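Side-chain contacts in encapsidation protein (Bacillus phage phi29, PDB 5HD9), which serves as the DNA packaging ATPase of the phage and probably couples ATP hydrolysis to driving the viral genome into its capsid: residues Tyr4-Gln7 against Lys8-Tyr12; Tyr34-Asn37 against Arg38-Tyr42; Asn129-Ser132 against Ala133-Leu137; Phe177-Asp181 against Asp182-Glu186. One frame throughout, in Å; residues are numbered along the deposited sequence.

Interaction 1. Residues Tyr4-Gln7 against Lys8-Tyr12; sequences YNPQ and KMLSY
Met-9, present as selenomethionine, reaches back from the first turn of helix 7-11 to Tyr-4 and Pro-6. Its CB lies 3.6 Å from Pro-6 O and faces the Tyr-4 hydroxyl. CG leaves anti to the backbone N (chi1 -178°) and still runs past Tyr-4 OH. The chain then bends at the next two torsions and brings the terminal CE to 3.7 Å from Tyr-4 OH, with Pro-6 CB a little farther off. The tyrosine side chain crosses the Met-9 chain at about a right angle, and its OH hydrogen-bonds to Glu-186. Alongside, Leu-10 CD1 packs 4.0 Å from Pro-6 CB, the two side chains pointing the same way. Leu-10 N donates to Pro-6 O at 2.9 Å, close to the direction of the carbonyl bond. Asn-5 OD1 caps the helix start by accepting from Gln-7 N at 3.0 Å, the donor standing well above the amide plane. Asn-5 O holds two waters, one accepting from Met-9 N and the other from Lys-8 N. The helix thus begins with its first amides met by a side-chain cap and by water, while Met-9 and Leu-10 set methyl groups against Pro-6.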
loop_
_atom_site.group_PDB
_atom_site.type_symbol
_atom_site.label_atom_id
_atom_site.label_comp_id
_atom_site.label_asym_id
_atom_site.label_seq_id
_atom_site.Cartn_x
_atom_site.Cartn_y
_atom_site.Cartn_z
ATOM N N TYR A 4 9.493 -12.715 2.106
ATOM C CA TYR A 4 8.054 -12.529 1.908
ATOM C C TYR A 4 7.685 -12.592 0.430
ATOM O O TYR A 4 8.185 -11.813 -0.378
ATOM C CB TYR A 4 7.576 -11.199 2.495
ATOM C CG TYR A 4 6.115 -10.922 2.195
ATOM C CD1 TYR A 4 5.108 -11.612 2.859
ATOM C CD2 TYR A 4 5.745 -9.993 1.232
ATOM C CE1 TYR A 4 3.771 -11.375 2.584
ATOM C CE2 TYR A 4 4.410 -9.746 0.951
ATOM C CZ TYR A 4 3.428 -10.441 1.627
ATOM O OH TYR A 4 2.101 -10.200 1.345
ATOM N N ASN A 5 6.803 -13.529 0.096
ATOM C CA ASN A 5 6.316 -13.707 -1.269
ATOM C C ASN A 5 4.862 -13.251 -1.367
ATOM O O ASN A 5 3.973 -13.921 -0.843
ATOM C CB ASN A 5 6.435 -15.175 -1.691
ATOM C CG ASN A 5 6.089 -15.395 -3.154
ATOM O OD1 ASN A 5 5.657 -14.476 -3.853
ATOM N ND2 ASN A 5 6.277 -16.625 -3.624
ATOM N N PRO A 6 4.608 -12.113 -2.039
ATOM C CA PRO A 6 3.232 -11.606 -2.072
ATOM C C PRO A 6 2.329 -12.332 -3.068
ATOM O O PRO A 6 1.160 -11.961 -3.190
ATOM C CB PRO A 6 3.417 -10.147 -2.486
ATOM C CG PRO A 6 4.616 -10.170 -3.360
ATOM C CD PRO A 6 5.530 -11.226 -2.775
ATOM N N GLN A 7 2.854 -13.340 -3.761
ATOM C CA GLN A 7 2.100 -14.013 -4.818
ATOM C C GLN A 7 0.761 -14.554 -4.326
ATOM O O GLN A 7 -0.269 -14.332 -4.961
ATOM C CB GLN A 7 2.917 -15.156 -5.423
ATOM C CG GLN A 7 2.181 -15.914 -6.531
ATOM C CD GLN A 7 2.957 -17.109 -7.048
ATOM O OE1 GLN A 7 3.386 -17.135 -8.203
ATOM N NE2 GLN A 7 3.133 -18.114 -6.197
ATOM N N LYS A 8 0.765 -15.269 -3.205
ATOM C CA LYS A 8 -0.471 -15.875 -2.721
ATOM C C LYS A 8 -1.480 -14.808 -2.320
ATOM O O LYS A 8 -2.659 -14.913 -2.652
ATOM C CB LYS A 8 -0.210 -16.814 -1.541
ATOM C CG LYS A 8 -1.468 -17.547 -1.089
ATOM C CD LYS A 8 -1.156 -18.872 -0.413
ATOM C CE LYS A 8 -2.330 -19.359 0.431
ATOM N NZ LYS A 8 -1.940 -20.462 1.357
HETATM N N MSE A 9 -1.013 -13.783 -1.612
HETATM C CA MSE A 9 -1.870 -12.670 -1.213
HETATM C C MSE A 9 -2.515 -12.017 -2.431
HETATM O O MSE A 9 -3.721 -11.772 -2.449
HETATM C CB MSE A 9 -1.066 -11.630 -0.422
HETATM C CG MSE A 9 -1.885 -10.441 0.078
HETATM SE SE MSE A 9 -1.914 -8.930 -1.170
HETATM C CE MSE A 9 -0.035 -8.403 -1.056
ATOM N N LEU A 10 -1.706 -11.750 -3.452
ATOM C CA LEU A 10 -2.181 -11.090 -4.666
ATOM C C LEU A 10 -3.148 -11.964 -5.459
ATOM O O LEU A 10 -4.049 -11.453 -6.125
ATOM C CB LEU A 10 -0.996 -10.702 -5.553
ATOM C CG LEU A 10 -0.108 -9.575 -5.023
ATOM C CD1 LEU A 10 1.235 -9.576 -5.738
ATOM C CD2 LEU A 10 -0.798 -8.231 -5.185
ATOM N N SER A 11 -2.958 -13.279 -5.386
ATOM C CA SER A 11 -3.779 -14.215 -6.148
ATOM C C SER A 11 -5.245 -14.176 -5.717
ATOM O O SER A 11 -6.130 -14.532 -6.492
ATOM C CB SER A 11 -3.233 -15.640 -6.008
ATOM O OG SER A 11 -3.429 -16.141 -4.699
ATOM N N TYR A 12 -5.501 -13.748 -4.483
ATOM C CA TYR A 12 -6.871 -13.624 -3.991
ATOM C C TYR A 12 -7.640 -12.567 -4.775
ATOM O O TYR A 12 -8.868 -12.605 -4.844
ATOM C CB TYR A 12 -6.887 -13.276 -2.504
ATOM C CG TYR A 12 -6.690 -14.463 -1.590
ATOM C CD1 TYR A 12 -7.771 -15.229 -1.180
ATOM C CD2 TYR A 12 -5.425 -14.818 -1.139
ATOM C CE1 TYR A 12 -7.603 -16.311 -0.348
ATOM C CE2 TYR A 12 -5.247 -15.901 -0.305
ATOM C CZ TYR A 12 -6.338 -16.645 0.089
ATOM O OH TYR A 12 -6.167 -17.730 0.917
HETATM O O HOH W 1 1.459 -13.838 0.272
HETATM O O HOH W 2 3.151 -16.246 -1.895
#

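Interaction 2. Residues Tyr34-Asn37 against Arg38-Tyr42; sequences YPIN and RFIKY
Arg-38, Phe-39, Ile-40 and Lys-41 each donate their backbone N-H to the carbonyl four residues back, on Tyr-34 through Asn-37, a regular alpha-helical pattern of 2.9 to 3.1 Å bonds just after a kink at Pro-35, whose N has no hydrogen to give. On one side of the helix Arg-38 lies over the Tyr-34 ring: its CG sits 3.9 Å from the ring centroid and 17° off the normal, a CH-pi contact, and CD follows at 3.8 Å from Tyr-34 CZ. Bends at chi2 and chi3 (-57° and -64°) turn the guanidinium nearly flat to the ring, beyond the hydroxyl. Tyr-34 OH lies over one guanidinium face and Tyr-42 CD2 over the other, 3.5 Å above its plane, while NH2 forms a salt bridge with Glu-44. Roughly on the other side of the helix, Ile-36 CG2 meets Ile-40 CD1 at 3.9 Å, the two chains side by side. Pro-35 and Ile-36 are the buried residues here. Ile-36 packs on Phe-63, Val-66 and Phe-70 of the loops and on Ile-84 of strand 81-84, Phe-39 reaches strands 81-84 and 87-94, and Pro-35 rests on Phe-46 of strand 45-50.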
loop_
_atom_site.group_PDB
_atom_site.type_symbol
_atom_site.label_atom_id
_atom_site.label_comp_id
_atom_site.label_asym_id
_atom_site.label_seq_id
_atom_site.Cartn_x
_atom_site.Cartn_y
_atom_site.Cartn_z
ATOM N N TYR A 34 6.554 -4.595 -6.673
ATOM C CA TYR A 34 5.385 -5.038 -7.427
ATOM C C TYR A 34 4.821 -3.929 -8.325
ATOM O O TYR A 34 4.709 -4.124 -9.532
ATOM C CB TYR A 34 4.300 -5.567 -6.482
ATOM C CG TYR A 34 2.987 -5.856 -7.176
ATOM C CD1 TYR A 34 2.831 -6.994 -7.953
ATOM C CD2 TYR A 34 1.906 -4.990 -7.058
ATOM C CE1 TYR A 34 1.638 -7.263 -8.596
ATOM C CE2 TYR A 34 0.709 -5.250 -7.695
ATOM C CZ TYR A 34 0.581 -6.387 -8.464
ATOM O OH TYR A 34 -0.614 -6.646 -9.097
ATOM N N PRO A 35 4.475 -2.763 -7.754
ATOM C CA PRO A 35 3.926 -1.708 -8.622
ATOM C C PRO A 35 4.916 -1.189 -9.668
ATOM O O PRO A 35 4.494 -0.800 -10.754
ATOM C CB PRO A 35 3.542 -0.596 -7.635
ATOM C CG PRO A 35 4.285 -0.905 -6.376
ATOM C CD PRO A 35 4.433 -2.383 -6.332
ATOM N N ILE A 36 6.206 -1.179 -9.348
ATOM C CA ILE A 36 7.217 -0.764 -10.315
ATOM C C ILE A 36 7.212 -1.722 -11.505
ATOM O O ILE A 36 7.326 -1.294 -12.653
ATOM C CB ILE A 36 8.627 -0.707 -9.684
ATOM C CG1 ILE A 36 8.710 0.473 -8.717
ATOM C CG2 ILE A 36 9.703 -0.559 -10.758
ATOM C CD1 ILE A 36 9.936 0.472 -7.839
ATOM N N ASN A 37 7.071 -3.015 -11.230
ATOM C CA ASN A 37 7.004 -4.011 -12.293
ATOM C C ASN A 37 5.734 -3.867 -13.121
ATOM O O ASN A 37 5.758 -4.074 -14.335
ATOM C CB ASN A 37 7.086 -5.428 -11.718
ATOM C CG ASN A 37 8.508 -5.949 -11.649
ATOM O OD1 ASN A 37 9.171 -6.116 -12.675
ATOM N ND2 ASN A 37 8.977 -6.232 -10.441
ATOM N N ARG A 38 4.626 -3.519 -12.467
ATOM C CA ARG A 38 3.359 -3.359 -13.172
ATOM C C ARG A 38 3.441 -2.172 -14.131
ATOM O O ARG A 38 2.872 -2.214 -15.223
ATOM C CB ARG A 38 2.188 -3.166 -12.200
ATOM C CG ARG A 38 1.894 -4.350 -11.277
ATOM C CD ARG A 38 1.608 -5.657 -12.017
ATOM N NE ARG A 38 0.398 -5.596 -12.833
ATOM C CZ ARG A 38 -0.125 -6.636 -13.476
ATOM N NH1 ARG A 38 0.451 -7.830 -13.404
ATOM N NH2 ARG A 38 -1.227 -6.486 -14.194
ATOM N N PHE A 39 4.155 -1.120 -13.737
ATOM C CA PHE A 39 4.293 0.037 -14.616
ATOM C C PHE A 39 5.180 -0.282 -15.809
ATOM O O PHE A 39 4.843 0.040 -16.948
ATOM C CB PHE A 39 4.872 1.250 -13.888
ATOM C CG PHE A 39 4.961 2.466 -14.768
ATOM C CD1 PHE A 39 3.838 3.243 -15.006
ATOM C CD2 PHE A 39 6.148 2.806 -15.395
ATOM C CE1 PHE A 39 3.904 4.348 -15.835
ATOM C CE2 PHE A 39 6.220 3.912 -16.223
ATOM C CZ PHE A 39 5.095 4.682 -16.443
ATOM N N ILE A 40 6.322 -0.904 -15.540
ATOM C CA ILE A 40 7.276 -1.238 -16.587
ATOM C C ILE A 40 6.649 -2.191 -17.600
ATOM O O ILE A 40 6.837 -2.036 -18.809
ATOM C CB ILE A 40 8.561 -1.860 -15.994
ATOM C CG1 ILE A 40 9.333 -0.796 -15.211
ATOM C CG2 ILE A 40 9.444 -2.452 -17.094
ATOM C CD1 ILE A 40 10.529 -1.321 -14.444
ATOM N N LYS A 41 5.897 -3.171 -17.109
ATOM C CA LYS A 41 5.258 -4.152 -17.984
ATOM C C LYS A 41 4.031 -3.593 -18.702
ATOM O O LYS A 41 3.902 -3.739 -19.920
ATOM C CB LYS A 41 4.838 -5.394 -17.192
ATOM C CG LYS A 41 5.976 -6.270 -16.704
ATOM C CD LYS A 41 5.423 -7.530 -16.048
ATOM C CE LYS A 41 6.510 -8.379 -15.403
ATOM N NZ LYS A 41 7.820 -8.271 -16.102
ATOM N N TYR A 42 3.137 -2.957 -17.946
ATOM C CA TYR A 42 1.797 -2.639 -18.443
ATOM C C TYR A 42 1.409 -1.162 -18.333
ATOM O O TYR A 42 0.304 -0.779 -18.717
ATOM C CB TYR A 42 0.766 -3.487 -17.693
ATOM C CG TYR A 42 1.065 -4.968 -17.726
ATOM C CD1 TYR A 42 1.004 -5.680 -18.916
ATOM C CD2 TYR A 42 1.405 -5.655 -16.568
ATOM C CE1 TYR A 42 1.278 -7.035 -18.953
ATOM C CE2 TYR A 42 1.680 -7.009 -16.595
ATOM C CZ TYR A 42 1.615 -7.693 -17.789
ATOM O OH TYR A 42 1.886 -9.041 -17.818
#

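Interaction 3. Residues Asn129-Ser132 against Ala133-Leu137; sequences NEVS and ALLNL
Val-131 and Leu-135 stand one helical turn apart and lie side by side, pointing the same way, with Val-131 CG1 4.2 Å from Leu-135 CD1. Leu-135 places CG anti to its own carbonyl carbon (chi1 -82°), which sets that atom 3.2 Å from Val-131 O, a carbonyl that also accepts from Leu-135 N at 2.9 Å. On another side of the helix, Ala-133 CB rests 3.2 Å from Glu-130 O, and the same oxygen takes the N-H of Leu-134 at 3.0 Å. Asn-129 occupies the N-cap position but makes no capping bond with its side chain; its contribution is the carbonyl, which accepts from Ala-133 N at 3.2 Å. Asn-136 N closes the next turn on Ser-132 O at 2.8 Å.

Around this first shell, polar side chains reach outward from both segments. Glu-130 extends fully, and its carboxylate is gripped on both oxygens: OE1 by a salt bridge to Arg-51 and a hydrogen bond with Tyr-163, OE2 by the backbone N of Ile-127 in the loop before the helix. These partners would favour a charged carboxylate in buried surroundings. Between one and two turns on, Asn-136 OD1 accepts from Trp-98 NE1 and Lys-102 NZ.

Helix 130-141 is the crossover of a beta-alpha-beta unit, linking the parallel strands 109-115 and 149-153. Leu-134 packs on Phe-114 and Leu-137 on Ile-112, both of strand 109-115, while Val-131 faces Tyr-163, Phe-166 and Phe-167 of helix 162-167.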
loop_
_atom_site.group_PDB
_atom_site.type_symbol
_atom_site.label_atom_id
_atom_site.label_comp_id
_atom_site.label_asym_id
_atom_site.label_seq_id
_atom_site.Cartn_x
_atom_site.Cartn_y
_atom_site.Cartn_z
ATOM N N ASN A 129 -13.047 10.267 10.201
ATOM C CA ASN A 129 -13.633 9.620 9.030
ATOM C C ASN A 129 -12.551 9.250 8.025
ATOM O O ASN A 129 -12.710 9.442 6.818
ATOM C CB ASN A 129 -14.675 10.530 8.378
ATOM C CG ASN A 129 -15.793 10.910 9.328
ATOM O OD1 ASN A 129 -15.593 11.689 10.258
ATOM N ND2 ASN A 129 -16.980 10.363 9.093
ATOM N N GLU A 130 -11.444 8.727 8.541
ATOM C CA GLU A 130 -10.305 8.353 7.713
ATOM C C GLU A 130 -10.656 7.251 6.723
ATOM O O GLU A 130 -10.192 7.267 5.585
ATOM C CB GLU A 130 -9.141 7.899 8.593
ATOM C CG GLU A 130 -7.900 7.508 7.823
ATOM C CD GLU A 130 -6.794 7.018 8.730
ATOM O OE1 GLU A 130 -6.231 5.936 8.456
ATOM O OE2 GLU A 130 -6.486 7.718 9.718
ATOM N N VAL A 131 -11.468 6.291 7.152
ATOM C CA VAL A 131 -11.793 5.157 6.294
ATOM C C VAL A 131 -12.554 5.645 5.066
ATOM O O VAL A 131 -12.311 5.179 3.953
ATOM C CB VAL A 131 -12.620 4.093 7.039
ATOM C CG1 VAL A 131 -12.943 2.919 6.122
ATOM C CG2 VAL A 131 -11.867 3.606 8.267
ATOM N N SER A 132 -13.459 6.596 5.270
ATOM C CA SER A 132 -14.176 7.218 4.162
ATOM C C SER A 132 -13.211 7.948 3.229
ATOM O O SER A 132 -13.396 7.950 2.009
ATOM C CB SER A 132 -15.237 8.190 4.685
ATOM O OG SER A 132 -16.240 7.499 5.408
ATOM N N ALA A 133 -12.176 8.560 3.798
ATOM C CA ALA A 133 -11.183 9.275 2.998
ATOM C C ALA A 133 -10.416 8.322 2.080
ATOM O O ALA A 133 -10.237 8.610 0.893
ATOM C CB ALA A 133 -10.214 10.036 3.898
ATOM N N LEU A 134 -9.953 7.195 2.620
ATOM C CA LEU A 134 -9.253 6.206 1.806
ATOM C C LEU A 134 -10.199 5.657 0.759
ATOM O O LEU A 134 -9.832 5.479 -0.400
ATOM C CB LEU A 134 -8.705 5.055 2.655
ATOM C CG LEU A 134 -7.904 4.014 1.860
ATOM C CD1 LEU A 134 -6.629 4.630 1.311
ATOM C CD2 LEU A 134 -7.584 2.791 2.701
ATOM N N LEU A 135 -11.425 5.385 1.184
ATOM C CA LEU A 135 -12.447 4.895 0.284
ATOM C C LEU A 135 -12.669 5.879 -0.866
ATOM O O LEU A 135 -12.738 5.475 -2.025
ATOM C CB LEU A 135 -13.741 4.650 1.056
ATOM C CG LEU A 135 -13.842 3.322 1.813
ATOM C CD1 LEU A 135 -15.145 3.250 2.597
ATOM C CD2 LEU A 135 -13.725 2.117 0.881
ATOM N N ASN A 136 -12.754 7.168 -0.553
ATOM C CA ASN A 136 -12.909 8.186 -1.587
ATOM C C ASN A 136 -11.717 8.193 -2.542
ATOM O O ASN A 136 -11.884 8.304 -3.757
ATOM C CB ASN A 136 -13.083 9.572 -0.963
ATOM C CG ASN A 136 -13.255 10.663 -2.006
ATOM O OD1 ASN A 136 -12.303 11.361 -2.351
ATOM N ND2 ASN A 136 -14.472 10.810 -2.519
ATOM N N LEU A 137 -10.517 8.072 -1.984
ATOM C CA LEU A 137 -9.299 8.005 -2.783
ATOM C C LEU A 137 -9.364 6.828 -3.751
ATOM O O LEU A 137 -9.048 6.970 -4.932
ATOM C CB LEU A 137 -8.072 7.891 -1.872
ATOM C CG LEU A 137 -6.678 8.037 -2.493
ATOM C CD1 LEU A 137 -5.683 8.438 -1.420
ATOM C CD2 LEU A 137 -6.209 6.760 -3.167
#

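Interaction 4. Residues Phe177-Asp181 against Asp182-Glu186; sequences FNVYD and DALIE
Leu-184 CD1 meets Phe-177 CD1 at 3.8 Å and Val-179 CG2 at 3.9 Å, approaching the phenyl ring at its edge. A CG placed anti to the backbone N (chi1 172°) carries this methyl across to the partner strand. Met-9 of helix 7-11 packs against both Phe-177 and Leu-184 on this face. On the face that carries Asn-178 and Ile-185, Ile-185 CD1 touches CE1 of Tyr-180, just past the strand end, at 4.0 Å, and Ala-183 O lies in the plane of the tyrosine ring, at its edge. Strands 177-179 and 183-186 form an antiparallel beta hairpin, turned through Asp-181 and Asp-182, at the border of the mixed sheet: the first is an outermost strand, the second runs parallel to strand 16-19. Asn-178 and Ile-185 are a hydrogen-bonded pair, N-H to O in both directions at 2.9 Å, and Tyr-180 N donates to Ala-183 O nearest the turn. Farther out, Glu-186 extends alongside Phe-177, its carboxylate plane 22° from the ring and OE2 3.3 Å from Phe-177 CZ; OE2 forms a salt bridge with Arg-176, and OE1 has its own partner in Tyr-4. A water bridges Asn-178 ND2, at 2.9 Å, and Ile-185 O, while Asn-178 OD1 accepts from Asp-172 N. Within the turn, Asp-182 OD1 forms a salt bridge with Arg-145.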
loop_
_atom_site.group_PDB
_atom_site.type_symbol
_atom_site.label_atom_id
_atom_site.label_comp_id
_atom_site.label_asym_id
_atom_site.label_seq_id
_atom_site.Cartn_x
_atom_site.Cartn_y
_atom_site.Cartn_z
ATOM N N PHE A 177 -4.165 -16.411 6.463
ATOM C CA PHE A 177 -5.126 -15.708 5.617
ATOM C C PHE A 177 -6.546 -15.772 6.163
ATOM O O PHE A 177 -7.123 -16.851 6.312
ATOM C CB PHE A 177 -5.111 -16.277 4.195
ATOM C CG PHE A 177 -3.839 -16.006 3.444
ATOM C CD1 PHE A 177 -3.603 -14.761 2.886
ATOM C CD2 PHE A 177 -2.884 -16.996 3.290
ATOM C CE1 PHE A 177 -2.436 -14.507 2.193
ATOM C CE2 PHE A 177 -1.713 -16.745 2.600
ATOM C CZ PHE A 177 -1.491 -15.501 2.050
ATOM N N ASN A 178 -7.088 -14.600 6.471
ATOM C CA ASN A 178 -8.510 -14.432 6.732
ATOM C C ASN A 178 -9.156 -13.798 5.511
ATOM O O ASN A 178 -8.830 -12.668 5.142
ATOM C CB ASN A 178 -8.743 -13.574 7.973
ATOM C CG ASN A 178 -8.526 -14.344 9.256
ATOM O OD1 ASN A 178 -9.472 -14.858 9.851
ATOM N ND2 ASN A 178 -7.272 -14.438 9.686
ATOM N N VAL A 179 -10.074 -14.532 4.893
ATOM C CA VAL A 179 -10.593 -14.181 3.578
ATOM C C VAL A 179 -12.041 -13.715 3.646
ATOM O O VAL A 179 -12.875 -14.339 4.301
ATOM C CB VAL A 179 -10.498 -15.381 2.607
ATOM C CG1 VAL A 179 -10.942 -14.977 1.203
ATOM C CG2 VAL A 179 -9.081 -15.934 2.582
ATOM N N TYR A 180 -12.326 -12.618 2.952
ATOM C CA TYR A 180 -13.674 -12.072 2.862
ATOM C C TYR A 180 -13.975 -11.787 1.394
ATOM O O TYR A 180 -13.089 -11.911 0.549
ATOM C CB TYR A 180 -13.797 -10.814 3.724
ATOM C CG TYR A 180 -13.218 -10.997 5.112
ATOM C CD1 TYR A 180 -11.868 -10.780 5.353
ATOM C CD2 TYR A 180 -14.015 -11.404 6.175
ATOM C CE1 TYR A 180 -11.328 -10.956 6.611
ATOM C CE2 TYR A 180 -13.480 -11.582 7.441
ATOM C CZ TYR A 180 -12.136 -11.355 7.650
ATOM O OH TYR A 180 -11.593 -11.528 8.904
ATOM N N ASP A 181 -15.214 -11.415 1.084
ATOM C CA ASP A 181 -15.624 -11.273 -0.311
ATOM C C ASP A 181 -14.816 -10.212 -1.056
ATOM O O ASP A 181 -14.371 -10.447 -2.182
ATOM C CB ASP A 181 -17.116 -10.941 -0.401
ATOM C CG ASP A 181 -18.003 -12.130 -0.064
ATOM O OD1 ASP A 181 -17.595 -13.282 -0.334
ATOM O OD2 ASP A 181 -19.114 -11.910 0.462
ATOM N N ASP A 182 -14.621 -9.056 -0.426
ATOM C CA ASP A 182 -13.912 -7.945 -1.064
ATOM C C ASP A 182 -12.644 -7.543 -0.323
ATOM O O ASP A 182 -12.000 -6.555 -0.684
ATOM C CB ASP A 182 -14.832 -6.728 -1.186
ATOM C CG ASP A 182 -15.851 -6.882 -2.290
ATOM O OD1 ASP A 182 -15.448 -6.868 -3.472
ATOM O OD2 ASP A 182 -17.051 -7.012 -1.977
ATOM N N ALA A 183 -12.278 -8.305 0.704
ATOM C CA ALA A 183 -11.109 -7.965 1.503
ATOM C C ALA A 183 -10.341 -9.199 1.967
ATOM O O ALA A 183 -10.865 -10.312 1.969
ATOM C CB ALA A 183 -11.519 -7.119 2.698
ATOM N N LEU A 184 -9.094 -8.973 2.365
ATOM C CA LEU A 184 -8.187 -10.037 2.763
ATOM C C LEU A 184 -7.257 -9.535 3.864
ATOM O O LEU A 184 -6.728 -8.429 3.774
ATOM C CB LEU A 184 -7.379 -10.523 1.554
ATOM C CG LEU A 184 -6.245 -11.515 1.811
ATOM C CD1 LEU A 184 -6.802 -12.827 2.327
ATOM C CD2 LEU A 184 -5.434 -11.735 0.544
ATOM N N ILE A 185 -7.072 -10.344 4.903
ATOM C CA ILE A 185 -6.115 -10.034 5.960
ATOM C C ILE A 185 -5.043 -11.114 5.995
ATOM O O ILE A 185 -5.348 -12.287 6.227
ATOM C CB ILE A 185 -6.796 -9.926 7.346
ATOM C CG1 ILE A 185 -7.800 -8.772 7.350
ATOM C CG2 ILE A 185 -5.752 -9.714 8.452
ATOM C CD1 ILE A 185 -8.682 -8.714 8.587
ATOM N N GLU A 186 -3.796 -10.714 5.757
ATOM C CA GLU A 186 -2.668 -11.636 5.818
ATOM C C GLU A 186 -1.811 -11.360 7.047
ATOM O O GLU A 186 -1.478 -10.215 7.336
ATOM C CB GLU A 186 -1.800 -11.542 4.560
ATOM C CG GLU A 186 -0.704 -12.612 4.513
ATOM C CD GLU A 186 0.216 -12.465 3.324
ATOM O OE1 GLU A 186 0.256 -11.364 2.735
ATOM O OE2 GLU A 186 0.902 -13.453 2.979
HETATM O O HOH W 3 -4.697 -13.438 8.739
#

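All four contacts are local and follow one another along the chain, none nested in or crossing another. Interaction 1 turns the N-terminal loop into helix 7-11; interaction 2 lies in the last turns of helix 26-42, and the two touch where Leu-10 CD1 packs on Tyr-34 CE1. Interaction 3 opens helix 130-141, on the far side of the chain's centre from interaction 1, and touches none of the others. Interaction 4 closes the tight hairpin 177-186 and brings the chain back to its start: Tyr-12 packs on Val-179. Helix 7-11 lies between helix 26-42 and the hairpin, bringing the N-terminal segment against the late hairpin at the edge of the sheet.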